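Local coordinates for conserved hypothetical protein (PDB 2GK4), which is of unknown function but is probably a flavoprotein-family enzyme of pantothenate metabolism, on the route to coenzyme A, at residues D198-I203 against Q214-I219; I158-L163 against L186-D191; G32-E37 against E218-L223; L7-G12 against L88-A93. All coordinates share one frame; numbering follows the deposited sequence. Where two conformers were deposited one is given.

Contact 1. Residues D198-I203 against Q214-I219; sequences DQHRAI and QTKEEI
The imidazole of His200 has Ile219 CD1 over one face, 3.9 Å from the ring centroid and displaced toward the rim, a CH-pi contact, while Lys216 CE lies in the ring plane at the edge. The place of Lys216 NZ, modelled too close to the ring, is doubtful. This is the open end of the beta-hairpin formed by strands 202-205 and 210-213, where the chain enters helix 216-228. The guanidinium of Arg201 is met at its edge: NH1 donates to Gln214 OE1 at 2.7 Å, almost in line with the C=O bond, although the two planes are 40° apart. On the other branch of that amide, NE2 donates to Gln199 OE1 at 3.0 Å, arriving well above the carbonyl plane, so Gln214 bridges two residues, which supports the modelled orientation of its amide. Its chain, bent at chi2 (-57°), folds back to put the amide there. Glu168 forms a salt bridge with Arg201. Between the backbones, His200 N reaches Gln214 O at 2.7 Å and 175°. His200 ND1 is buried with no partner in the model. Thr215 is the N-cap, its OG1 accepting from Glu218 N at 3.1 Å, and Glu218 OE1 in turn takes Gln214 N at 2.7 Å.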
loop_
_atom_site.group_PDB
_atom_site.type_symbol
_atom_site.label_atom_id
_atom_site.label_comp_id
_atom_site.label_asym_id
_atom_site.label_seq_id
_atom_site.Cartn_x
_atom_site.Cartn_y
_atom_site.Cartn_z
ATOM N N ASP A 198 -4.718 22.812 10.038
ATOM C CA ASP A 198 -5.435 24.036 9.644
ATOM C C ASP A 198 -4.564 25.045 8.880
ATOM O O ASP A 198 -4.919 26.223 8.764
ATOM C CB ASP A 198 -6.051 24.707 10.874
ATOM C CG ASP A 198 -5.009 25.264 11.818
ATOM O OD1 ASP A 198 -3.844 24.826 11.756
ATOM O OD2 ASP A 198 -5.354 26.144 12.629
ATOM N N GLN A 199 -3.410 24.595 8.400
ATOM C CA GLN A 199 -2.586 25.424 7.510
ATOM C C GLN A 199 -1.942 24.567 6.431
ATOM O O GLN A 199 -1.725 23.362 6.617
ATOM C CB GLN A 199 -1.480 26.157 8.283
ATOM C CG GLN A 199 -1.935 27.132 9.351
ATOM C CD GLN A 199 -2.137 28.534 8.832
ATOM O OE1 GLN A 199 -1.195 29.340 8.807
ATOM N NE2 GLN A 199 -3.364 28.844 8.411
ATOM N N HIS A 200 -1.602 25.200 5.308
ATOM C CA HIS A 200 -0.886 24.501 4.265
ATOM C C HIS A 200 -0.205 25.604 3.480
ATOM O O HIS A 200 -0.785 26.142 2.550
ATOM C CB HIS A 200 -1.866 23.747 3.344
ATOM C CG HIS A 200 -1.207 22.754 2.433
ATOM N ND1 HIS A 200 -0.080 23.037 1.687
ATOM C CD2 HIS A 200 -1.529 21.473 2.148
ATOM C CE1 HIS A 200 0.269 21.969 0.991
ATOM N NE2 HIS A 200 -0.590 21.004 1.258
ATOM N N ARG A 201 0.988 25.976 3.901
ATOM C CA ARG A 201 1.741 27.039 3.192
ATOM C C ARG A 201 2.120 26.518 1.816
ATOM O O ARG A 201 2.643 25.406 1.697
ATOM C CB ARG A 201 3.022 27.361 3.985
ATOM C CG ARG A 201 4.002 28.292 3.294
ATOM C CD ARG A 201 3.666 29.712 3.633
ATOM N NE ARG A 201 4.708 30.604 3.132
ATOM C CZ ARG A 201 4.545 31.919 3.008
ATOM N NH1 ARG A 201 3.380 32.462 3.352
ATOM N NH2 ARG A 201 5.536 32.668 2.500
ATOM N N ALA A 202 1.915 27.333 0.783
ATOM C CA ALA A 202 2.346 26.993 -0.570
ATOM C C ALA A 202 2.718 28.232 -1.354
ATOM O O ALA A 202 2.256 29.349 -1.066
ATOM C CB ALA A 202 1.251 26.214 -1.319
ATOM N N ILE A 203 3.582 28.025 -2.330
ATOM C CA ILE A 203 4.054 29.114 -3.175
ATOM C C ILE A 203 3.716 28.747 -4.595
ATOM O O ILE A 203 4.165 27.712 -5.103
ATOM C CB ILE A 203 5.567 29.326 -3.016
ATOM C CG1 ILE A 203 5.957 29.374 -1.513
ATOM C CG2 ILE A 203 6.055 30.547 -3.836
ATOM C CD1 ILE A 203 7.434 29.239 -1.256
ATOM N N GLN A 214 -1.857 30.258 2.368
ATOM C CA GLN A 214 -1.692 29.742 3.715
ATOM C C GLN A 214 -2.453 28.479 4.057
ATOM O O GLN A 214 -2.147 27.852 5.083
ATOM C CB GLN A 214 -2.084 30.823 4.732
ATOM C CG GLN A 214 -1.019 31.826 4.934
ATOM C CD GLN A 214 0.290 31.191 5.369
ATOM O OE1 GLN A 214 1.319 31.461 4.778
ATOM N NE2 GLN A 214 0.243 30.307 6.373
ATOM N N THR A 215 -3.470 28.162 3.249
ATOM C CA THR A 215 -4.369 27.021 3.492
ATOM C C THR A 215 -4.716 26.296 2.206
ATOM O O THR A 215 -4.576 26.836 1.091
ATOM C CB THR A 215 -5.721 27.437 4.179
ATOM O OG1 THR A 215 -6.489 28.260 3.284
ATOM C CG2 THR A 215 -5.483 28.203 5.465
ATOM N N LYS A 216 -5.193 25.064 2.364
ATOM C CA LYS A 216 -5.671 24.260 1.255
ATOM C C LYS A 216 -6.798 24.945 0.528
ATOM O O LYS A 216 -6.857 24.900 -0.683
ATOM C CB LYS A 216 -6.168 22.896 1.768
ATOM C CG LYS A 216 -5.027 21.928 2.093
ATOM C CD LYS A 216 -5.545 20.591 2.722
ATOM C CE LYS A 216 -4.425 19.559 2.787
ATOM N NZ LYS A 216 -3.261 20.046 3.651
ATOM N N GLU A 217 -7.701 25.571 1.278
ATOM C CA GLU A 217 -8.821 26.277 0.662
ATOM C C GLU A 217 -8.289 27.432 -0.191
ATOM O O GLU A 217 -8.764 27.654 -1.312
ATOM C CB GLU A 217 -9.800 26.765 1.737
ATOM C CG GLU A 217 -10.511 25.616 2.492
ATOM C CD GLU A 217 -9.596 24.812 3.441
ATOM O OE1 GLU A 217 -8.651 25.377 4.048
ATOM O OE2 GLU A 217 -9.845 23.596 3.587
ATOM N N GLU A 218 -7.277 28.135 0.320
ATOM C CA GLU A 218 -6.672 29.244 -0.427
ATOM C C GLU A 218 -5.980 28.735 -1.680
ATOM O O GLU A 218 -6.011 29.417 -2.718
ATOM C CB GLU A 218 -5.660 30.009 0.425
ATOM C CG GLU A 218 -6.240 31.209 1.173
ATOM C CD GLU A 218 -5.260 31.827 2.183
ATOM O OE1 GLU A 218 -4.029 31.871 1.921
ATOM O OE2 GLU A 218 -5.736 32.284 3.250
ATOM N N ILE A 219 -5.349 27.554 -1.583
ATOM C CA ILE A 219 -4.737 26.917 -2.769
ATOM C C ILE A 219 -5.799 26.715 -3.842
ATOM O O ILE A 219 -5.633 27.151 -5.001
ATOM C CB ILE A 219 -4.008 25.570 -2.431
ATOM C CG1 ILE A 219 -2.818 25.829 -1.499
ATOM C CG2 ILE A 219 -3.536 24.841 -3.720
ATOM C CD1 ILE A 219 -2.224 24.534 -0.821
HETATM O O HOH W 1 -4.059 21.692 5.737
#

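Contact 2. Residues I158-L163 against L186-D191; sequences IGFKLL and LIIAND
Phe160 and Ile188 lie side by side and point the same way, with Ile188 CB under the ring face, 4.1 Å from its centroid, in a CH-pi contact. Ile188 CG2 comes closer still, 3.6 Å from Phe160 CE2, near the rim. Both belong to neighbouring parallel strands of a beta-alpha-beta unit in which helix 168-182 makes the crossover, and the pairing runs in register from Ile158 with Leu186 to Leu163 with Asp191. On the same sheet face Ile158 crosses Leu186 at a slant, CG2 to CD2 3.9 Å, and Leu223 of helix 216-228 packs against both. The opposite face is handled differently: Gly159 has no side chain, and Ile187 CD1 fills the place above it, 3.7 Å from Gly159 CA, while Ile187 CG2 rests on Lys161 CB at 3.8 Å. Here helix 168-182 supplies the cover for Ile187.
At the far end of the Phe160 face stands Asn190. With CG between the backbone N and the carbonyl carbon (chi1 60°), its amide lies against strand 156-163, where OD1 is beside Leu162 CD1 and also bonds a glycerol, probably from the crystallisation liquor. Lys161 O is gripped twice: Asn190 N arrives almost straight on at 2.8 Å, and Asn190 ND2, 2.9 Å away, comes from above the carbonyl plane.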
loop_
_atom_site.group_PDB
_atom_site.type_symbol
_atom_site.label_atom_id
_atom_site.label_comp_id
_atom_site.label_asym_id
_atom_site.label_seq_id
_atom_site.Cartn_x
_atom_site.Cartn_y
_atom_site.Cartn_z
ATOM N N ILE A 158 -0.218 22.487 -14.799
ATOM C CA ILE A 158 0.025 22.900 -13.441
ATOM C C ILE A 158 0.531 21.704 -12.674
ATOM O O ILE A 158 -0.111 20.638 -12.637
ATOM C CB ILE A 158 -1.251 23.479 -12.765
ATOM C CG1 ILE A 158 -1.689 24.742 -13.513
ATOM C CG2 ILE A 158 -0.945 23.749 -11.285
ATOM C CD1 ILE A 158 -3.175 25.040 -13.468
ATOM N N GLY A 159 1.716 21.853 -12.102
ATOM C CA GLY A 159 2.276 20.768 -11.279
ATOM C C GLY A 159 2.501 21.201 -9.845
ATOM O O GLY A 159 2.222 22.361 -9.480
ATOM N N PHE A 160 2.995 20.251 -9.043
ATOM C CA PHE A 160 3.316 20.456 -7.631
ATOM C C PHE A 160 4.733 20.014 -7.369
ATOM O O PHE A 160 5.296 19.208 -8.112
ATOM C CB PHE A 160 2.355 19.630 -6.748
ATOM C CG PHE A 160 0.990 20.218 -6.643
ATOM C CD1 PHE A 160 0.068 20.060 -7.666
ATOM C CD2 PHE A 160 0.626 20.956 -5.517
ATOM C CE1 PHE A 160 -1.207 20.646 -7.578
ATOM C CE2 PHE A 160 -0.646 21.511 -5.409
ATOM C CZ PHE A 160 -1.553 21.367 -6.460
ATOM N N LYS A 161 5.337 20.559 -6.322
ATOM C CA LYS A 161 6.633 20.125 -5.891
ATOM C C LYS A 161 6.635 20.127 -4.382
ATOM O O LYS A 161 6.337 21.149 -3.766
ATOM C CB LYS A 161 7.710 21.069 -6.431
ATOM C CG LYS A 161 9.126 20.753 -5.974
ATOM C CD LYS A 161 9.590 19.404 -6.515
ATOM C CE LYS A 161 9.750 19.441 -8.018
ATOM N NZ LYS A 161 10.066 18.074 -8.530
ATOM N N LEU A 162 6.964 18.989 -3.794
ATOM C CA LEU A 162 6.886 18.822 -2.338
ATOM C C LEU A 162 8.265 18.414 -1.838
ATOM O O LEU A 162 8.789 17.336 -2.198
ATOM C CB LEU A 162 5.827 17.756 -1.968
ATOM C CG LEU A 162 5.702 17.336 -0.502
ATOM C CD1 LEU A 162 5.188 18.515 0.334
ATOM C CD2 LEU A 162 4.793 16.106 -0.333
ATOM N N LEU A 163 8.859 19.280 -1.025
ATOM C CA LEU A 163 10.150 18.991 -0.418
ATOM C C LEU A 163 9.966 18.906 1.085
ATOM O O LEU A 163 8.868 19.135 1.585
ATOM C CB LEU A 163 11.166 20.067 -0.778
ATOM C CG LEU A 163 11.400 20.256 -2.281
ATOM C CD1 LEU A 163 12.426 21.361 -2.460
ATOM C CD2 LEU A 163 11.873 18.977 -2.990
ATOM N N LEU A 186 2.827 26.609 -14.216
ATOM C CA LEU A 186 2.724 26.932 -12.813
ATOM C C LEU A 186 3.151 25.702 -12.053
ATOM O O LEU A 186 2.728 24.591 -12.392
ATOM C CB LEU A 186 1.276 27.271 -12.456
ATOM C CG LEU A 186 0.907 27.376 -10.973
ATOM C CD1 LEU A 186 1.691 28.561 -10.330
ATOM C CD2 LEU A 186 -0.626 27.600 -10.822
ATOM N N ILE A 187 4.007 25.896 -11.044
ATOM C CA ILE A 187 4.314 24.836 -10.079
ATOM C C ILE A 187 3.951 25.324 -8.681
ATOM O O ILE A 187 4.440 26.371 -8.218
ATOM C CB ILE A 187 5.830 24.419 -10.098
ATOM C CG1 ILE A 187 6.260 23.768 -11.426
ATOM C CG2 ILE A 187 6.136 23.459 -8.987
ATOM C CD1 ILE A 187 5.544 22.470 -11.780
ATOM N N ILE A 188 3.110 24.560 -7.994
ATOM C CA ILE A 188 2.724 24.869 -6.625
ATOM C C ILE A 188 3.683 24.113 -5.697
ATOM O O ILE A 188 3.631 22.865 -5.574
ATOM C CB ILE A 188 1.248 24.547 -6.388
ATOM C CG1 ILE A 188 0.372 25.398 -7.334
ATOM C CG2 ILE A 188 0.841 24.750 -4.897
ATOM C CD1 ILE A 188 -1.063 24.984 -7.365
ATOM N N ALA A 189 4.586 24.866 -5.089
ATOM C CA ALA A 189 5.652 24.285 -4.279
ATOM C C ALA A 189 5.264 24.337 -2.799
ATOM O O ALA A 189 4.644 25.296 -2.356
ATOM C CB ALA A 189 6.968 25.025 -4.514
ATOM N N ASN A 190 5.604 23.295 -2.063
ATOM C CA ASN A 190 5.292 23.245 -0.642
ATOM C C ASN A 190 6.269 22.377 0.127
ATOM O O ASN A 190 6.959 21.537 -0.465
ATOM C CB ASN A 190 3.822 22.875 -0.404
ATOM C CG ASN A 190 3.407 21.483 -0.981
ATOM O OD1 ASN A 190 2.507 20.862 -0.427
ATOM N ND2 ASN A 190 3.988 21.045 -2.090
ATOM N N ASP A 191 6.320 22.610 1.439
ATOM C CA ASP A 191 7.270 21.970 2.335
ATOM C C ASP A 191 6.399 21.159 3.286
ATOM O O ASP A 191 5.426 21.662 3.875
ATOM C CB ASP A 191 8.072 23.052 3.087
ATOM C CG ASP A 191 9.181 22.495 3.965
ATOM O OD1 ASP A 191 9.058 21.351 4.492
ATOM O OD2 ASP A 191 10.178 23.236 4.156
#

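Contact 3. Residues G32-E37 against E218-L223; sequences GKIITE and EIAELL
Ile35 of helix 30-41 meets helix 216-228 along its side chain, and the contact can be read atom by atom. CB of Ile35 stands back, 4.8 Å from Ala220 CB. CG1, turned anti to the carbonyl carbon (chi1 -70°), meets two partners, Ala220 CB at 4.2 Å and Leu223 CD1 at 3.9 Å. The chain stays extended at chi2 (165°), which carries CD1 on to Leu223 CD1, 3.6 Å away, with Ile219 CG2 loosely at its side. The branch methyl CG2 leaves the helix pair and packs on Ile89 of the sheet beneath. Ile35 and Leu223 thus meet at a slant through their ends, not along their lengths. The preceding residue, Ile34, touches Ala220 CB with its CG2 at 3.9 Å, so that small methyl sits against two successive isoleucines. Ala220, the small residue at the closest backbone approach, is compatible with the 8.9 Å between the segment axes, which cross at -42°. The contact is wholly apolar; the charged Lys33 and Glu37 pair with one another within helix 30-41, away from it. Leu223 also touches Phe204 of the sheet, and the two helices form part of one outer layer of an alpha-beta-alpha sandwich with a Rossmann-like core.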
loop_
_atom_site.group_PDB
_atom_site.type_symbol
_atom_site.label_atom_id
_atom_site.label_comp_id
_atom_site.label_asym_id
_atom_site.label_seq_id
_atom_site.Cartn_x
_atom_site.Cartn_y
_atom_site.Cartn_z
ATOM N N GLY A 32 -5.939 17.346 -3.782
ATOM C CA GLY A 32 -6.599 17.010 -5.042
ATOM C C GLY A 32 -8.118 16.994 -4.942
ATOM O O GLY A 32 -8.820 17.499 -5.827
ATOM N N LYS A 33 -8.621 16.405 -3.857
ATOM C CA LYS A 33 -10.054 16.358 -3.605
ATOM C C LYS A 33 -10.639 17.757 -3.488
ATOM O O LYS A 33 -11.654 18.052 -4.113
ATOM C CB LYS A 33 -10.348 15.533 -2.338
ATOM C CG LYS A 33 -11.827 15.564 -1.899
ATOM C CD LYS A 33 -11.996 14.691 -0.672
ATOM C CE LYS A 33 -13.436 14.590 -0.272
ATOM N NZ LYS A 33 -13.854 15.840 0.444
ATOM N N ILE A 34 -9.986 18.637 -2.724
ATOM C CA ILE A 34 -10.522 19.996 -2.500
ATOM C C ILE A 34 -10.474 20.805 -3.792
ATOM O O ILE A 34 -11.423 21.530 -4.122
ATOM C CB ILE A 34 -9.764 20.738 -1.370
ATOM C CG1 ILE A 34 -9.958 20.011 -0.018
ATOM C CG2 ILE A 34 -10.274 22.192 -1.231
ATOM C CD1 ILE A 34 -9.080 20.590 1.108
ATOM N N ILE A 35 -9.394 20.654 -4.552
ATOM C CA ILE A 35 -9.295 21.347 -5.835
ATOM C C ILE A 35 -10.430 20.918 -6.757
ATOM O O ILE A 35 -11.102 21.757 -7.368
ATOM C CB ILE A 35 -7.913 21.104 -6.466
ATOM C CG1 ILE A 35 -6.871 21.874 -5.613
ATOM C CG2 ILE A 35 -7.898 21.567 -7.942
ATOM C CD1 ILE A 35 -5.396 21.423 -5.921
ATOM N N THR A 36 -10.655 19.612 -6.818
ATOM C CA THR A 36 -11.698 19.059 -7.677
ATOM C C THR A 36 -13.069 19.580 -7.251
ATOM O O THR A 36 -13.835 20.033 -8.109
ATOM C CB THR A 36 -11.649 17.514 -7.702
ATOM O OG1 THR A 36 -10.366 17.085 -8.208
ATOM C CG2 THR A 36 -12.769 16.933 -8.609
ATOM N N GLU A 37 -13.387 19.493 -5.954
ATOM C CA GLU A 37 -14.658 20.058 -5.426
ATOM C C GLU A 37 -14.833 21.523 -5.796
ATOM O O GLU A 37 -15.909 21.949 -6.203
ATOM C CB GLU A 37 -14.695 19.941 -3.909
ATOM C CG GLU A 37 -14.780 18.512 -3.445
ATOM C CD GLU A 37 -14.564 18.364 -1.943
ATOM O OE1 GLU A 37 -14.040 19.295 -1.260
ATOM O OE2 GLU A 37 -14.897 17.280 -1.446
ATOM N N GLU A 218 -7.277 28.135 0.320
ATOM C CA GLU A 218 -6.672 29.244 -0.427
ATOM C C GLU A 218 -5.980 28.735 -1.680
ATOM O O GLU A 218 -6.011 29.417 -2.718
ATOM C CB GLU A 218 -5.660 30.009 0.425
ATOM C CG GLU A 218 -6.240 31.209 1.173
ATOM C CD GLU A 218 -5.260 31.827 2.183
ATOM O OE1 GLU A 218 -4.029 31.871 1.921
ATOM O OE2 GLU A 218 -5.736 32.284 3.250
ATOM N N ILE A 219 -5.349 27.554 -1.583
ATOM C CA ILE A 219 -4.737 26.917 -2.769
ATOM C C ILE A 219 -5.799 26.715 -3.842
ATOM O O ILE A 219 -5.633 27.151 -5.001
ATOM C CB ILE A 219 -4.008 25.570 -2.431
ATOM C CG1 ILE A 219 -2.818 25.829 -1.499
ATOM C CG2 ILE A 219 -3.536 24.841 -3.720
ATOM C CD1 ILE A 219 -2.224 24.534 -0.821
ATOM N N ALA A 220 -6.896 26.056 -3.447
ATOM C CA ALA A 220 -8.005 25.812 -4.381
ATOM C C ALA A 220 -8.605 27.075 -4.995
ATOM O O ALA A 220 -8.836 27.115 -6.219
ATOM C CB ALA A 220 -9.098 24.899 -3.746
ATOM N N GLU A 221 -8.806 28.091 -4.159
ATOM C CA GLU A 221 -9.432 29.337 -4.570
ATOM C C GLU A 221 -8.573 30.091 -5.595
ATOM O O GLU A 221 -9.072 30.577 -6.609
ATOM C CB GLU A 221 -9.766 30.187 -3.322
ATOM C CG GLU A 221 -10.820 29.505 -2.416
ATOM C CD GLU A 221 -10.957 30.094 -1.004
ATOM O OE1 GLU A 221 -10.085 30.872 -0.566
ATOM O OE2 GLU A 221 -11.963 29.769 -0.327
ATOM N N LEU A 222 -7.269 30.147 -5.334
ATOM C CA LEU A 222 -6.307 30.778 -6.228
ATOM C C LEU A 222 -6.187 30.012 -7.552
ATOM O O LEU A 222 -6.167 30.615 -8.637
ATOM C CB LEU A 222 -4.942 30.952 -5.543
ATOM C CG LEU A 222 -3.895 31.721 -6.373
ATOM C CD1 LEU A 222 -4.419 33.071 -6.830
ATOM C CD2 LEU A 222 -2.589 31.889 -5.592
ATOM N N LEU A 223 -6.121 28.686 -7.493
ATOM C CA LEU A 223 -6.133 27.916 -8.728
ATOM C C LEU A 223 -7.395 28.222 -9.500
ATOM O O LEU A 223 -7.334 28.372 -10.712
ATOM C CB LEU A 223 -6.071 26.413 -8.469
ATOM C CG LEU A 223 -4.678 25.814 -8.418
ATOM C CD1 LEU A 223 -4.776 24.395 -7.805
ATOM C CD2 LEU A 223 -4.061 25.766 -9.820
#

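Contact 4. Residues L7-G12 against L88-A93; sequences LVTSGG and LIHSMA
Thr9 and Ser91 make the tight centre of the contact. Thr9 O takes two donors from one residue: Ser91 OG, in the carbonyl plane at 2.6 Å, and Ser91 N, from above that plane at 3.1 Å. A chi1 of 86°, with OG between the backbone N and the carbonyl carbon, brings the Ser91 hydroxyl to Thr9 O on the neighbouring strand. Thr9 OG1 faces Met92 N as acceptor, though its position is less sure, being too close to a neighbour in the model. Just before, the strands are regular: Leu7 and Leu88 run side by side in the same direction, CG to CD1 3.9 Å, over Met78 of helix 71-81. Strands 5-9 and 87-90 are adjacent parallel strands of the mixed, Rossmann-like sheet, and both segments leave it here at the C-terminal ends of their strands, where such folds usually bind a nucleotide. Past that point the pairing continues without regular strand. Selenomethionine Met92, bent at chi3 (-68°), brings CE to 3.3 Å from Ser10 O, while Ala93 N donates to Gly11 O at 2.8 Å. The side of Gly11 N and Ser91 O is wetter: a water accepts from the former and donates to the latter, and Ser91 O is also hydrogen-bonded to a glycerol, probably from the crystallisation liquor.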
loop_
_atom_site.group_PDB
_atom_site.type_symbol
_atom_site.label_atom_id
_atom_site.label_comp_id
_atom_site.label_asym_id
_atom_site.label_seq_id
_atom_site.Cartn_x
_atom_site.Cartn_y
_atom_site.Cartn_z
ATOM N N LEU A 7 -8.392 18.293 -16.401
ATOM C CA LEU A 7 -7.898 16.996 -16.009
ATOM C C LEU A 7 -7.122 17.168 -14.706
ATOM O O LEU A 7 -6.290 18.065 -14.569
ATOM C CB LEU A 7 -6.970 16.448 -17.125
ATOM C CG LEU A 7 -6.400 15.022 -17.027
ATOM C CD1 LEU A 7 -7.516 13.956 -17.008
ATOM C CD2 LEU A 7 -5.473 14.828 -18.218
ATOM N N VAL A 8 -7.434 16.335 -13.723
ATOM C CA VAL A 8 -6.814 16.444 -12.420
ATOM C C VAL A 8 -6.265 15.095 -12.044
ATOM O O VAL A 8 -6.898 14.047 -12.326
ATOM C CB VAL A 8 -7.829 16.960 -11.318
ATOM C CG1 VAL A 8 -7.148 17.029 -9.953
ATOM C CG2 VAL A 8 -8.480 18.327 -11.702
ATOM N N THR A 9 -5.077 15.071 -11.425
ATOM C CA THR A 9 -4.609 13.824 -10.834
ATOM C C THR A 9 -4.456 13.990 -9.330
ATOM O O THR A 9 -4.119 15.088 -8.824
ATOM C CB THR A 9 -3.247 13.307 -11.414
ATOM O OG1 THR A 9 -2.173 14.149 -10.953
ATOM C CG2 THR A 9 -3.246 13.287 -12.984
ATOM N N SER A 10 -4.733 12.917 -8.603
ATOM C CA SER A 10 -4.466 12.928 -7.169
ATOM C C SER A 10 -4.139 11.542 -6.627
ATOM O O SER A 10 -4.380 10.518 -7.274
ATOM C CB SER A 10 -5.696 13.479 -6.414
ATOM O OG SER A 10 -6.695 12.466 -6.338
ATOM N N GLY A 11 -3.606 11.509 -5.410
ATOM C CA GLY A 11 -3.348 10.234 -4.764
ATOM C C GLY A 11 -1.889 9.855 -4.943
ATOM O O GLY A 11 -1.016 10.713 -4.920
ATOM N N GLY A 12 -1.618 8.563 -5.065
ATOM C CA GLY A 12 -0.225 8.107 -5.208
ATOM C C GLY A 12 -0.201 6.730 -5.840
ATOM O O GLY A 12 -1.050 5.866 -5.538
ATOM N N LEU A 88 -4.330 20.716 -17.097
ATOM C CA LEU A 88 -3.933 19.549 -16.264
ATOM C C LEU A 88 -3.405 20.060 -14.908
ATOM O O LEU A 88 -2.455 20.833 -14.851
ATOM C CB LEU A 88 -2.860 18.688 -16.974
ATOM C CG LEU A 88 -2.175 17.637 -16.086
ATOM C CD1 LEU A 88 -3.216 16.624 -15.498
ATOM C CD2 LEU A 88 -1.110 16.895 -16.884
ATOM N N ILE A 89 -4.027 19.593 -13.827
ATOM C CA ILE A 89 -3.560 19.863 -12.492
ATOM C C ILE A 89 -3.033 18.569 -11.945
ATOM O O ILE A 89 -3.799 17.688 -11.556
ATOM C CB ILE A 89 -4.675 20.454 -11.576
ATOM C CG1 ILE A 89 -5.230 21.718 -12.186
ATOM C CG2 ILE A 89 -4.136 20.647 -10.144
ATOM C CD1 ILE A 89 -6.512 22.249 -11.438
ATOM N N HIS A 90 -1.709 18.443 -11.985
ATOM C CA HIS A 90 -1.068 17.192 -11.631
ATOM C C HIS A 90 -0.653 17.182 -10.164
ATOM O O HIS A 90 0.425 17.701 -9.804
ATOM C CB HIS A 90 0.142 16.920 -12.544
ATOM C CG HIS A 90 0.779 15.596 -12.268
ATOM N ND1 HIS A 90 2.137 15.435 -12.077
ATOM C CD2 HIS A 90 0.222 14.377 -12.086
ATOM C CE1 HIS A 90 2.391 14.157 -11.840
ATOM N NE2 HIS A 90 1.242 13.499 -11.830
ATOM N N SER A 91 -1.490 16.604 -9.311
ATOM C CA SER A 91 -1.143 16.545 -7.901
ATOM C C SER A 91 -0.830 15.159 -7.355
ATOM O O SER A 91 -0.453 15.021 -6.168
ATOM C CB SER A 91 -2.213 17.255 -7.054
ATOM O OG SER A 91 -3.275 16.385 -6.731
HETATM N N MSE A 92 -1.008 14.127 -8.174
HETATM C CA MSE A 92 -0.704 12.759 -7.737
HETATM C C MSE A 92 0.795 12.642 -7.390
HETATM O O MSE A 92 1.635 13.247 -8.057
HETATM C CB MSE A 92 -1.055 11.755 -8.854
HETATM C CG MSE A 92 -0.848 10.287 -8.440
HETATM SE SE MSE A 92 -1.197 9.123 -9.959
HETATM C CE MSE A 92 -3.155 9.428 -10.103
ATOM N N ALA A 93 1.117 11.878 -6.349
ATOM C CA ALA A 93 2.504 11.534 -6.033
ATOM C C ALA A 93 2.870 10.335 -6.926
ATOM O O ALA A 93 2.321 9.225 -6.767
ATOM C CB ALA A 93 2.626 11.145 -4.563
HETATM O O HOH W 2 -1.977 13.512 -4.184
#

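In the fold
Contacts 4, 2 and 1 follow one another across a single sheet. Ile158 N and Leu88 O, 2.8 Å apart, probably bond contact 2 to contact 4, and Ala189 N and Ile203 O, at 2.9 Å, probably bond it to contact 1. The centres of contacts 1 and 4 are about 17 Å apart. Contact 3 lies over this row: it shares Glu218 and Ile219 with contact 1, its Leu223 meets Ile188 of contact 2, and its Gly32 lies on Ser91 of contact 4. Bound glycerol is found at three contacts, bonded to Asn190 OD1 of contact 2, to Ser91 O of contact 4, and about 4 Å from the side chain of His200 of contact 1; it may mark a pocket.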